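Local coordinates for protein beta-1,3-glucanosyltransferase (Rhizomucor miehei CAU432, PDB 4WTP) that is a carbohydrate-active enzyme of the glycoside hydrolase 17 family, built on a single-chain parallel beta/alpha barrel, at residues A187-W191 / V275-F279; I196-A200 / N242-Y246; L247-C252 / I292-C298. All coordinates share one frame; numbering follows the deposited sequence.

Interaction 1: A187-W191 / V275-F279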
ATOM      1  N   ALA A 187       8.752  -2.395  -1.327  1.00 10.32           N
ATOM      2  CA  ALA A 187      10.023  -2.585  -2.035  1.00 10.34           C
ATOM      3  C   ALA A 187       9.874  -2.094  -3.450  1.00 10.28           C
ATOM      4  O   ALA A 187       8.925  -2.487  -4.145  1.00 12.10           O
ATOM      5  CB  ALA A 187      10.428  -4.061  -2.032  1.00 11.55           C
ATOM      6  N   PHE A 188      10.840  -1.312  -3.913  1.00 10.99           N
ATOM      7  CA  PHE A 188      10.869  -0.836  -5.282  1.00 10.89           C
ATOM      8  C   PHE A 188      12.230  -1.068  -5.900  1.00 11.06           C
ATOM      9  O   PHE A 188      13.131  -0.216  -5.763  1.00 12.01           O
ATOM     10  CB  PHE A 188      10.585   0.661  -5.329  1.00 11.11           C
ATOM     11  CG  PHE A 188       9.166   1.024  -4.956  1.00 10.52           C
ATOM     12  CD1 PHE A 188       8.814   1.186  -3.605  1.00 12.49           C
ATOM     13  CD2 PHE A 188       8.192   1.242  -5.951  1.00 10.26           C
ATOM     14  CE1 PHE A 188       7.515   1.526  -3.249  1.00 12.24           C
ATOM     15  CE2 PHE A 188       6.889   1.603  -5.592  1.00 11.25           C
ATOM     16  CZ  PHE A 188       6.561   1.731  -4.246  1.00 10.53           C
ATOM     17  N   PRO A 189      12.386  -2.178  -6.638  1.00 11.66           N
ATOM     18  CA  PRO A 189      13.612  -2.387  -7.388  1.00 12.37           C
ATOM     19  C   PRO A 189      14.026  -1.186  -8.268  1.00 12.75           C
ATOM     20  O   PRO A 189      15.232  -0.962  -8.477  1.00 12.18           O
ATOM     21  CB  PRO A 189      13.294  -3.639  -8.196  1.00 14.36           C
ATOM     22  CG  PRO A 189      12.425  -4.441  -7.251  1.00 14.65           C
ATOM     23  CD  PRO A 189      11.556  -3.402  -6.590  1.00 13.23           C
ATOM     24  N   TYR A 190      13.066  -0.439  -8.797  1.00 11.53           N
ATOM     25  CA  TYR A 190      13.362   0.748  -9.554  1.00 11.23           C
ATOM     26  C   TYR A 190      14.309   1.685  -8.811  1.00 11.04           C
ATOM     27  O   TYR A 190      15.268   2.234  -9.371  1.00 11.85           O
ATOM     28  CB  TYR A 190      12.054   1.504  -9.876  1.00 11.75           C
ATOM     29  CG  TYR A 190      12.346   2.732 -10.677  1.00 11.08           C
ATOM     30  CD1 TYR A 190      12.426   2.650 -12.080  1.00  9.62           C
ATOM     31  CD2 TYR A 190      12.572   3.974 -10.089  1.00 12.73           C
ATOM     32  CE1 TYR A 190      12.751   3.763 -12.839  1.00 10.11           C
ATOM     33  CE2 TYR A 190      12.889   5.081 -10.849  1.00 12.35           C
ATOM     34  CZ  TYR A 190      12.979   4.980 -12.231  1.00 12.30           C
ATOM     35  OH  TYR A 190      13.302   6.082 -12.984  1.00 13.74           O
ATOM     36  N   TRP A 191      14.022   1.905  -7.536  1.00 11.72           N
ATOM     37  CA  TRP A 191      14.849   2.812  -6.746  1.00 11.90           C
ATOM     38  C   TRP A 191      16.183   2.202  -6.299  1.00 12.82           C
ATOM     39  O   TRP A 191      17.022   2.898  -5.701  1.00 14.98           O
ATOM     40  CB  TRP A 191      14.052   3.295  -5.521  1.00 13.82           C
ATOM     41  CG  TRP A 191      12.881   4.162  -5.855  1.00 14.23           C
ATOM     42  CD1 TRP A 191      11.550   3.956  -5.527  1.00 16.21           C
ATOM     43  CD2 TRP A 191      12.916   5.416  -6.569  1.00 13.33           C
ATOM     44  NE1 TRP A 191      10.770   4.985  -5.990  1.00 16.64           N
ATOM     45  CE2 TRP A 191      11.546   5.905  -6.617  1.00 13.76           C
ATOM     46  CE3 TRP A 191      13.918   6.172  -7.129  1.00 13.58           C
ATOM     47  CZ2 TRP A 191      11.225   7.098  -7.224  1.00 13.47           C
ATOM     48  CZ3 TRP A 191      13.588   7.369  -7.753  1.00 13.99           C
ATOM     49  CH2 TRP A 191      12.268   7.828  -7.794  1.00 14.39           C
ATOM     50  N   VAL A 275       9.602  11.119 -11.966  0.76 19.04           N
ATOM     51  CA  VAL A 275       9.080   9.745 -12.100  0.76 16.07           C
ATOM     52  C   VAL A 275       7.966   9.500 -11.085  0.76 14.62           C
ATOM     53  O   VAL A 275       7.120   8.666 -11.323  0.76 15.07           O
ATOM     54  CB  VAL A 275      10.150   8.603 -12.014  0.76 14.61           C
ATOM     55  CG1 VAL A 275      11.118   8.627 -13.195  0.76 15.03           C
ATOM     56  CG2 VAL A 275      10.936   8.744 -10.732  0.76 16.48           C
ATOM     57  N   GLU A 276       7.976  10.203  -9.945  1.00 14.16           N
ATOM     58  CA  GLU A 276       6.969   9.943  -8.908  1.00 14.19           C
ATOM     59  C   GLU A 276       5.545  10.261  -9.372  1.00 13.05           C
ATOM     60  O   GLU A 276       4.575   9.799  -8.827  1.00 13.92           O
ATOM     61  CB  GLU A 276       7.307  10.657  -7.581  1.00 18.59           C
ATOM     62  CG  GLU A 276       8.586  10.147  -6.960  1.00 19.89           C
ATOM     63  CD  GLU A 276       8.866  10.804  -5.657  1.00 33.38           C
ATOM     64  OE1 GLU A 276       7.900  11.094  -4.943  1.00 33.38           O
ATOM     65  OE2 GLU A 276      10.038  11.048  -5.387  1.00 35.26           O
ATOM     66  N   ALA A 277       5.464  11.036 -10.437  1.00 13.30           N
ATOM     67  CA  ALA A 277       4.173  11.390 -11.037  1.00 12.91           C
ATOM     68  C   ALA A 277       3.648  10.352 -12.031  1.00 11.44           C
ATOM     69  O   ALA A 277       2.645  10.583 -12.693  1.00 12.53           O
ATOM     70  CB  ALA A 277       4.266  12.771 -11.688  1.00 15.26           C
ATOM     71  N   HIS A 278       4.332   9.219 -12.167  1.00 10.76           N
ATOM     72  CA  HIS A 278       4.031   8.239 -13.216  1.00  9.92           C
ATOM     73  C   HIS A 278       3.929   6.787 -12.750  1.00  9.34           C
ATOM     74  O   HIS A 278       4.151   5.876 -13.565  1.00  9.24           O
ATOM     75  CB  HIS A 278       5.083   8.348 -14.318  1.00 10.94           C
ATOM     76  CG  HIS A 278       5.100   9.710 -14.970  1.00 12.03           C
ATOM     77  ND1 HIS A 278       4.195  10.105 -15.902  1.00 12.73           N
ATOM     78  CD2 HIS A 278       5.920  10.787 -14.743  1.00 13.64           C
ATOM     79  CE1 HIS A 278       4.458  11.377 -16.272  1.00 14.70           C
ATOM     80  NE2 HIS A 278       5.522  11.786 -15.573  1.00 15.67           N
ATOM     81  N   PHE A 279       3.566   6.568 -11.477  1.00  9.64           N
ATOM     82  CA  PHE A 279       3.401   5.198 -10.936  1.00  9.42           C
ATOM     83  C   PHE A 279       1.996   4.620 -11.088  1.00  9.52           C
ATOM     84  O   PHE A 279       1.769   3.468 -10.727  1.00  9.59           O
ATOM     85  CB  PHE A 279       3.814   5.149  -9.463  1.00 10.59           C
ATOM     86  CG  PHE A 279       5.290   5.023  -9.241  1.00 10.42           C
ATOM     87  CD1 PHE A 279       5.878   3.782  -9.188  1.00  9.15           C
ATOM     88  CD2 PHE A 279       6.096   6.158  -9.190  1.00 12.50           C
ATOM     89  CE1 PHE A 279       7.244   3.651  -8.963  1.00  9.31           C
ATOM     90  CE2 PHE A 279       7.468   6.043  -8.979  1.00 13.30           C
ATOM     91  CZ  PHE A 279       8.059   4.797  -8.897  1.00 10.60           C
TER
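Phe188, Tyr190 and Trp191 pack on Val275, Glu276 and Phe279 through side chains, with no hydrogen bond between the two segments. This is loop-to-loop packing in a beta/alpha barrel: 187-191 follows strand 182-186, while 275-279, partly a 3-10 turn, belongs to the loop after strand 262-263. Both lie beyond the C-terminal ends of their strands, the end of the barrel where enzymes of this fold carry their active site.

Phe188 and Phe279 reach toward each other with their rings nearly perpendicular, planes at 87° and centroids 5.8 Å apart. The encounter is slanted, with Phe188 CE2 4.0 Å from Phe279 CE1. Phe279 also meets the indole of Trp191, its CZ lying 4.0 Å from Trp191 NE1, so one phenyl ring bridges two aromatic partners.

Tyr190 comes at Val275 from the opposite direction. Its CG is anti to the backbone N (chi1 -179°), which sends the ring across to bring OH within 3.4 Å of Val275 CG1. Trp191 slides past the same valine in the opposite direction, its CH2 nearest Val275 CG2; Val275 has two modelled conformers, so its closest distances are less certain. Within 187-191, Tyr190 CD2 stands 3.8 Å above the plane of the Trp191 indole, over its centre; Trp226 meets the tyrosine ring edge-to-face and Pro227 touches Val275 and Phe279.

At the outer margin Glu276 crosses the tryptophan at about a right angle, its carboxylate plane 88° from the indole, and Glu276 CG sits at the indole edge, 4.0 Å from Trp191 CZ2.

Interaction 2: I196-A200 / N242-Y246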
ATOM      1  N   ILE A 196      14.957  -3.706 -15.670  1.00 11.21           N
ATOM      2  CA  ILE A 196      13.597  -4.211 -15.678  1.00 11.09           C
ATOM      3  C   ILE A 196      13.485  -5.752 -15.723  1.00 10.53           C
ATOM      4  O   ILE A 196      12.630  -6.353 -15.050  1.00 11.53           O
ATOM      5  CB  ILE A 196      12.780  -3.533 -16.801  1.00 10.34           C
ATOM      6  CG1 ILE A 196      11.317  -4.012 -16.780  1.00 10.47           C
ATOM      7  CG2 ILE A 196      13.439  -3.705 -18.190  1.00 11.60           C
ATOM      8  CD1 ILE A 196      10.547  -3.730 -15.488  1.00  9.91           C
ATOM      9  N   ASP A 197      14.322  -6.419 -16.516  1.00 12.85           N
ATOM     10  CA  ASP A 197      14.189  -7.868 -16.673  1.00 14.55           C
ATOM     11  C   ASP A 197      14.379  -8.625 -15.366  1.00 13.93           C
ATOM     12  O   ASP A 197      13.899  -9.761 -15.206  1.00 14.97           O
ATOM     13  CB  ASP A 197      15.191  -8.390 -17.717  1.00 16.51           C
ATOM     14  CG  ASP A 197      14.852  -7.984 -19.110  1.00 17.62           C
ATOM     15  OD1 ASP A 197      13.761  -7.443 -19.335  1.00 16.77           O
ATOM     16  OD2 ASP A 197      15.689  -8.248 -19.998  1.00 21.99           O
ATOM     17  N   ASN A 198      15.127  -8.004 -14.453  1.00 13.53           N
ATOM     18  CA  ASN A 198      15.461  -8.591 -13.170  1.00 14.13           C
ATOM     19  C   ASN A 198      14.591  -8.060 -12.002  1.00 12.76           C
ATOM     20  O   ASN A 198      14.759  -8.485 -10.888  1.00 13.57           O
ATOM     21  CB  ASN A 198      16.954  -8.312 -12.830  1.00 16.86           C
ATOM     22  CG  ASN A 198      17.939  -8.633 -13.960  1.00 20.06           C
ATOM     23  OD1 ASN A 198      17.592  -9.260 -14.942  0.35 18.31           O
ATOM     24  ND2 ASN A 198      19.175  -8.166 -13.816  0.79 19.96           N
ATOM     25  N   ALA A 199      13.680  -7.136 -12.265  1.00 11.39           N
ATOM     26  CA  ALA A 199      13.054  -6.390 -11.183  1.00 11.25           C
ATOM     27  C   ALA A 199      12.088  -7.230 -10.336  1.00 10.88           C
ATOM     28  O   ALA A 199      12.174  -7.209  -9.086  1.00 10.90           O
ATOM     29  CB  ALA A 199      12.380  -5.165 -11.746  1.00 11.51           C
ATOM     30  N   ALA A 200      11.194  -7.986 -10.974  1.00 10.58           N
ATOM     31  CA  ALA A 200      10.263  -8.812 -10.211  1.00 11.06           C
ATOM     32  C   ALA A 200      11.000  -9.915  -9.466  1.00 12.47           C
ATOM     33  O   ALA A 200      10.590 -10.303  -8.354  1.00 12.76           O
ATOM     34  CB  ALA A 200       9.214  -9.390 -11.117  1.00 12.25           C
ATOM     35  N   ASN A 242       8.061  -0.760 -19.774  1.00  9.61           N
ATOM     36  CA  ASN A 242       8.664  -1.293 -18.544  1.00  8.56           C
ATOM     37  C   ASN A 242       7.654  -1.360 -17.423  1.00  7.94           C
ATOM     38  O   ASN A 242       7.640  -2.337 -16.670  1.00  8.46           O
ATOM     39  CB  ASN A 242       9.951  -0.560 -18.143  1.00  8.43           C
ATOM     40  CG  ASN A 242      11.105  -0.897 -19.044  1.00  8.49           C
ATOM     41  OD1 ASN A 242      11.007  -1.763 -19.937  1.00 10.94           O
ATOM     42  ND2 ASN A 242      12.223  -0.222 -18.814  1.00  9.60           N
ATOM     43  N   GLU A 243       6.794  -0.340 -17.273  1.00  7.71           N
ATOM     44  CA  GLU A 243       5.749  -0.436 -16.262  1.00  7.73           C
ATOM     45  C   GLU A 243       4.853  -1.650 -16.580  1.00  8.21           C
ATOM     46  O   GLU A 243       4.469  -2.391 -15.694  1.00  8.57           O
ATOM     47  CB  GLU A 243       4.911   0.832 -16.116  1.00  8.57           C
ATOM     48  CG  GLU A 243       3.884   0.670 -15.006  1.00  8.71           C
ATOM     49  CD  GLU A 243       2.942   1.834 -14.801  1.00  9.72           C
ATOM     50  OE1 GLU A 243       2.900   2.779 -15.609  1.00  9.54           O
ATOM     51  OE2 GLU A 243       2.184   1.753 -13.804  1.00 11.29           O
ATOM     52  N   ASN A 244       4.464  -1.813 -17.846  1.00  8.90           N
ATOM     53  CA  ASN A 244       3.638  -2.946 -18.277  1.00  9.13           C
ATOM     54  C   ASN A 244       4.295  -4.283 -17.951  1.00  8.89           C
ATOM     55  O   ASN A 244       3.653  -5.169 -17.402  1.00  9.15           O
ATOM     56  CB  ASN A 244       3.385  -2.822 -19.788  1.00 10.67           C
ATOM     57  CG  ASN A 244       2.257  -3.721 -20.258  1.00 12.24           C
ATOM     58  OD1 ASN A 244       1.192  -3.747 -19.661  1.00 12.95           O
ATOM     59  ND2 ASN A 244       2.501  -4.433 -21.339  1.00 16.15           N
ATOM     60  N   LYS A 245       5.585  -4.403 -18.265  1.00  8.95           N
ATOM     61  CA  LYS A 245       6.320  -5.626 -17.961  1.00  9.07           C
ATOM     62  C   LYS A 245       6.369  -5.889 -16.444  1.00  8.32           C
ATOM     63  O   LYS A 245       6.145  -7.019 -15.992  1.00  8.30           O
ATOM     64  CB  LYS A 245       7.717  -5.578 -18.560  1.00  9.61           C
ATOM     65  CG  LYS A 245       8.580  -6.742 -18.124  1.00 11.43           C
ATOM     66  CD  LYS A 245       9.863  -6.861 -18.928  1.00 12.67           C
ATOM     67  CE  LYS A 245      10.760  -7.958 -18.364  1.00 16.04           C
ATOM     68  NZ  LYS A 245      10.115  -9.271 -18.069  1.00 18.68           N
ATOM     69  N   TYR A 246       6.669  -4.847 -15.667  1.00  8.28           N
ATOM     70  CA  TYR A 246       6.797  -5.005 -14.219  1.00  7.96           C
ATOM     71  C   TYR A 246       5.461  -5.438 -13.633  1.00  8.27           C
ATOM     72  O   TYR A 246       5.377  -6.363 -12.832  1.00  8.05           O
ATOM     73  CB  TYR A 246       7.251  -3.697 -13.556  1.00  7.82           C
ATOM     74  CG  TYR A 246       7.643  -3.908 -12.097  1.00  7.22           C
ATOM     75  CD1 TYR A 246       8.747  -4.687 -11.779  1.00  8.88           C
ATOM     76  CD2 TYR A 246       6.886  -3.376 -11.056  1.00  7.90           C
ATOM     77  CE1 TYR A 246       9.135  -4.878 -10.449  1.00  8.93           C
ATOM     78  CE2 TYR A 246       7.256  -3.554  -9.721  1.00  8.49           C
ATOM     79  CZ  TYR A 246       8.362  -4.333  -9.436  1.00  8.89           C
ATOM     80  OH  TYR A 246       8.770  -4.547  -8.135  1.00 10.37           O
TER
HETATM   81  O   HOH W   1      12.212 -10.903 -17.042  1.00 24.95           O
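Ile196 slots against Asn242, Lys245 and Tyr246. Its CG1 is anti to the backbone N (chi1 -177°), carrying the branch across so that Ile196 CD1 lies 3.4 Å from Asn242 O and 3.8 Å from Tyr246 CB. Ile196 CG2 meanwhile rests beside the amide of Asn242. One turn on, the methyl of Ala199 meets the Tyr246 ring, CB to CE1 3.5 Å, and the backbone N of Ala200 comes to that ring's edge.

These residues join two neighbouring outer helices of the beta/alpha barrel, 196-212 and 240-256. Their short segments run roughly parallel, 27° apart, with axes 9.6 Å from each other at closest approach.

Lys245, partly exposed, is extended as far as its bent last torsion (chi4 48°), and its CE passes 3.2 Å from Asp197 OD1. Its NZ forms a salt bridge with Asp249 instead, and stands 2.8 Å from a water that it donates to. That water in turn donates to Asp197 O at 2.7 Å, tying the lysine to the other helix.

Further out, the hydroxyl of Tyr246 is hydrogen-bonded to Thr224 OG1 and its ring meets Trp226, while Asn242 ND2 donates to Val237 O, fixing the amide beside Ile196.

Interaction 3: L247-C252 / I292-C298. With EDO (1,2-ethanediol), chain B.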
ATOM      1  N   LEU A 247       4.382  -4.780 -14.061  1.00  8.07           N
ATOM      2  CA  LEU A 247       3.035  -5.133 -13.619  1.00  8.67           C
ATOM      3  C   LEU A 247       2.746  -6.616 -13.919  1.00  8.71           C
ATOM      4  O   LEU A 247       2.316  -7.372 -13.032  1.00  8.43           O
ATOM      5  CB  LEU A 247       2.031  -4.233 -14.355  1.00  9.12           C
ATOM      6  CG  LEU A 247       0.577  -4.527 -14.065  1.00 10.33           C
ATOM      7  CD1 LEU A 247       0.245  -4.314 -12.594  1.00 10.96           C
ATOM      8  CD2 LEU A 247      -0.298  -3.676 -14.976  1.00 12.84           C
ATOM      9  N   HIS A 248       2.968  -7.019 -15.174  1.00  8.77           N
ATOM     10  CA  HIS A 248       2.697  -8.419 -15.533  1.00  8.95           C
ATOM     11  C   HIS A 248       3.526  -9.373 -14.702  1.00  8.44           C
ATOM     12  O   HIS A 248       3.001 -10.382 -14.219  1.00  8.70           O
ATOM     13  CB  HIS A 248       3.008  -8.647 -17.003  1.00  9.83           C
ATOM     14  CG  HIS A 248       2.081  -7.916 -17.950  1.00  9.94           C
ATOM     15  ND1 HIS A 248       2.136  -8.071 -19.292  1.00 12.79           N
ATOM     16  CD2 HIS A 248       1.075  -7.016 -17.701  1.00 10.35           C
ATOM     17  CE1 HIS A 248       1.209  -7.293 -19.864  1.00 13.35           C
ATOM     18  NE2 HIS A 248       0.541  -6.668 -18.895  1.00 11.50           N
ATOM     19  N   ASP A 249       4.814  -9.081 -14.544  1.00  8.35           N
ATOM     20  CA  ASP A 249       5.720 -10.005 -13.860  1.00  8.79           C
ATOM     21  C   ASP A 249       5.407 -10.108 -12.386  1.00  8.72           C
ATOM     22  O   ASP A 249       5.391 -11.207 -11.840  1.00  9.32           O
ATOM     23  CB  ASP A 249       7.183  -9.583 -14.005  1.00  9.85           C
ATOM     24  CG  ASP A 249       7.706  -9.705 -15.414  1.00 11.30           C
ATOM     25  OD1 ASP A 249       7.042 -10.335 -16.265  1.00 12.63           O
ATOM     26  OD2 ASP A 249       8.813  -9.173 -15.663  1.00 12.14           O
ATOM     27  N   VAL A 250       5.170  -8.979 -11.738  0.52  8.32           N
ATOM     28  CA  VAL A 250       4.907  -9.031 -10.321  0.52  9.14           C
ATOM     29  C   VAL A 250       3.581  -9.735 -10.020  0.52  8.41           C
ATOM     30  O   VAL A 250       3.494 -10.547  -9.116  0.52  9.14           O
ATOM     31  CB  VAL A 250       4.945  -7.623  -9.713  0.52  9.45           C
ATOM     32  CG1 VAL A 250       4.400  -7.632  -8.304  0.52 10.02           C
ATOM     33  CG2 VAL A 250       6.369  -7.077  -9.709  0.52  9.87           C
ATOM     34  N   LEU A 251       2.546  -9.442 -10.809  1.00  7.90           N
ATOM     35  CA  LEU A 251       1.244 -10.105 -10.635  1.00  9.01           C
ATOM     36  C   LEU A 251       1.402 -11.609 -10.820  1.00  8.83           C
ATOM     37  O   LEU A 251       0.803 -12.396 -10.090  1.00  9.50           O
ATOM     38  CB  LEU A 251       0.188  -9.540 -11.595  1.00  9.53           C
ATOM     39  CG  LEU A 251      -0.303  -8.136 -11.237  1.00  8.81           C
ATOM     40  CD1 LEU A 251      -1.294  -7.708 -12.287  1.00 10.94           C
ATOM     41  CD2 LEU A 251      -0.952  -8.096  -9.862  1.00 10.30           C
ATOM     42  N   CYS A 252       2.224 -12.009 -11.791  1.00  8.58           N
ATOM     43  CA  CYS A 252       2.495 -13.427 -11.992  1.00  9.54           C
ATOM     44  C   CYS A 252       3.182 -14.067 -10.786  1.00  9.74           C
ATOM     45  O   CYS A 252       2.732 -15.100 -10.262  1.00 10.25           O
ATOM     46  CB  CYS A 252       3.341 -13.637 -13.238  1.00 10.29           C
ATOM     47  SG  CYS A 252       4.002 -15.305 -13.427  1.00 12.24           S
ATOM     48  N   ILE A 292      -0.434   0.046 -21.382  1.00 14.68           N
ATOM     49  CA  ILE A 292      -0.644  -0.814 -20.209  1.00 15.42           C
ATOM     50  C   ILE A 292      -1.763  -1.798 -20.487  1.00 15.85           C
ATOM     51  O   ILE A 292      -2.878  -1.410 -20.849  1.00 17.10           O
ATOM     52  CB  ILE A 292      -0.980  -0.014 -18.943  1.00 15.61           C
ATOM     53  CG1 ILE A 292       0.180   0.941 -18.647  1.00 15.14           C
ATOM     54  CG2 ILE A 292      -1.240  -0.962 -17.762  1.00 17.68           C
ATOM     55  CD1 ILE A 292       1.484   0.286 -18.196  1.00 14.96           C
ATOM     56  N   THR A 293      -1.469  -3.084 -20.391  1.00 13.39           N
ATOM     57  CA  THR A 293      -2.525  -4.088 -20.395  1.00 14.27           C
ATOM     58  C   THR A 293      -2.638  -4.626 -18.986  1.00 13.74           C
ATOM     59  O   THR A 293      -1.671  -5.160 -18.415  1.00 13.55           O
ATOM     60  CB  THR A 293      -2.279  -5.189 -21.442  1.00 17.33           C
ATOM     61  OG1 THR A 293      -1.012  -5.815 -21.203  1.00 19.35           O
ATOM     62  CG2 THR A 293      -2.285  -4.604 -22.826  1.00 18.23           C
ATOM     63  N   ILE A 294      -3.826  -4.492 -18.403  1.00 14.67           N
ATOM     64  CA  ILE A 294      -4.037  -4.836 -17.007  1.00 15.38           C
ATOM     65  C   ILE A 294      -4.344  -6.318 -16.899  1.00 16.28           C
ATOM     66  O   ILE A 294      -5.489  -6.741 -16.961  1.00 18.42           O
ATOM     67  CB  ILE A 294      -5.114  -3.944 -16.367  1.00 16.21           C
ATOM     68  CG1 ILE A 294      -4.742  -2.476 -16.587  1.00 18.45           C
ATOM     69  CG2 ILE A 294      -5.236  -4.251 -14.883  1.00 17.77           C
ATOM     70  CD1 ILE A 294      -5.828  -1.464 -16.228  1.00 19.50           C
ATOM     71  N   GLU A 295      -3.284  -7.111 -16.750  1.00 15.68           N
ATOM     72  CA  GLU A 295      -3.343  -8.567 -16.798  1.00 16.57           C
ATOM     73  C   GLU A 295      -2.126  -9.069 -16.039  1.00 13.53           C
ATOM     74  O   GLU A 295      -1.093  -8.406 -16.033  1.00 14.72           O
ATOM     75  CB  GLU A 295      -3.331  -9.123 -18.257  1.00 19.79           C
ATOM     76  CG  GLU A 295      -3.452 -10.663 -18.352  1.00 23.99           C
ATOM     77  CD  GLU A 295      -3.676 -11.221 -19.775  1.00 24.38           C
ATOM     78  OE1 GLU A 295      -4.036 -10.410 -20.656  0.53 26.03           O
ATOM     79  OE2 GLU A 295      -3.500 -12.467 -20.026  0.77 17.72           O
ATOM     80  N   ALA A 296      -2.222 -10.254 -15.442  1.00 12.11           N
ATOM     81  CA  ALA A 296      -1.040 -10.901 -14.873  1.00 11.70           C
ATOM     82  C   ALA A 296      -0.256 -11.595 -15.984  1.00 11.87           C
ATOM     83  O   ALA A 296      -0.829 -12.019 -17.012  1.00 13.51           O
ATOM     84  CB  ALA A 296      -1.461 -11.905 -13.807  1.00 12.26           C
ATOM     85  N   GLY A 297       1.053 -11.702 -15.790  1.00 10.53           N
ATOM     86  CA  GLY A 297       1.924 -12.359 -16.756  1.00 12.00           C
ATOM     87  C   GLY A 297       1.883 -13.884 -16.732  1.00 11.80           C
ATOM     88  O   GLY A 297       2.537 -14.520 -17.555  1.00 13.84           O
ATOM     89  N   CYS A 298       1.132 -14.465 -15.809  1.00 11.48           N
ATOM     90  CA  CYS A 298       0.852 -15.915 -15.831  1.00 11.92           C
ATOM     91  C   CYS A 298      -0.377 -16.215 -15.013  1.00 12.64           C
ATOM     92  O   CYS A 298      -0.720 -17.385 -14.785  1.00 14.63           O
ATOM     93  CB  CYS A 298       2.034 -16.730 -15.295  1.00 12.96           C
ATOM     94  SG  CYS A 298       2.341 -16.507 -13.525  1.00 13.08           S
ATOM     95  OXT CYS A 298      -1.074 -15.279 -14.611  1.00 14.73           O
TER
HETATM   96  C1  EDO B 301      -5.180 -11.200 -14.506  0.84 18.89           C
HETATM   97  O1  EDO B 301      -4.554 -11.795 -15.637  0.84 21.27           O
HETATM   98  C2  EDO B 301      -5.781 -12.300 -13.647  0.84 20.68           C
HETATM   99  O2  EDO B 301      -4.807 -12.809 -12.724  0.84 16.60           O
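The imidazole of His248 turns its edge to Thr293: NE2 donates to Thr293 O at 2.7 Å, with an N-H...O angle of 151° and the oxygen close to the ring plane. Glu295 O approaches the same ring at a slant, 3.1 Å from His248 CD2. The contact straps the C-terminal tail, 292-298, along helix 240-256, one of the outer helices of the beta/alpha barrel. With CG beside the backbone N (chi1 -67°), His248 reaches along the tail to the point where it bends through an inverse gamma turn centred on Ile294.

The backbone of the histidine is used as well. His248 O receives two donors from opposite faces of its plane: the helical Cys252 N, and Gly297 N at 2.8 Å. The glycine backbone thus lies directly against the helix.

Apolar groups fill in beneath. Leu251 CB and Ala296 CB are 3.6 Å apart, and Leu247 CD2 touches Ile292 CG2 at 4.0 Å, the two side chains crossing at about a right angle.

On the outer side of the tail, a bound 1,2-ethanediol, probably from the crystallisation liquor, accepts a hydrogen bond from Ala296 N through its O1 and is also bonded to Lys255.

Where the chain ends, the tail is locked covalently: Cys252 SG and Cys298 SG form a disulfide of 2.1 Å with a chi3 of 96°.

In the fold
Interaction 2 lies between the other two, on the same side of the chain's centre as each. Interactions 2 and 3 share helix 240-256, on consecutive turns; their centres are about 10 Å apart, and Asn244 OD1 meets Thr293 N in a probable hydrogen bond. Interaction 1 sits about 11 Å, centre to centre, from interaction 2, touching it where Pro189 packs on Ala199 and Tyr246. Interactions 1 and 3, about 17 Å apart between centres, do not touch. Along the chain, interaction 2 is nested inside interaction 1, while interaction 3 follows it and crosses interaction 1. Helix 240-256 thereby links helix 196-212, the loops at the strands' C-terminal ends and the C-terminal tail.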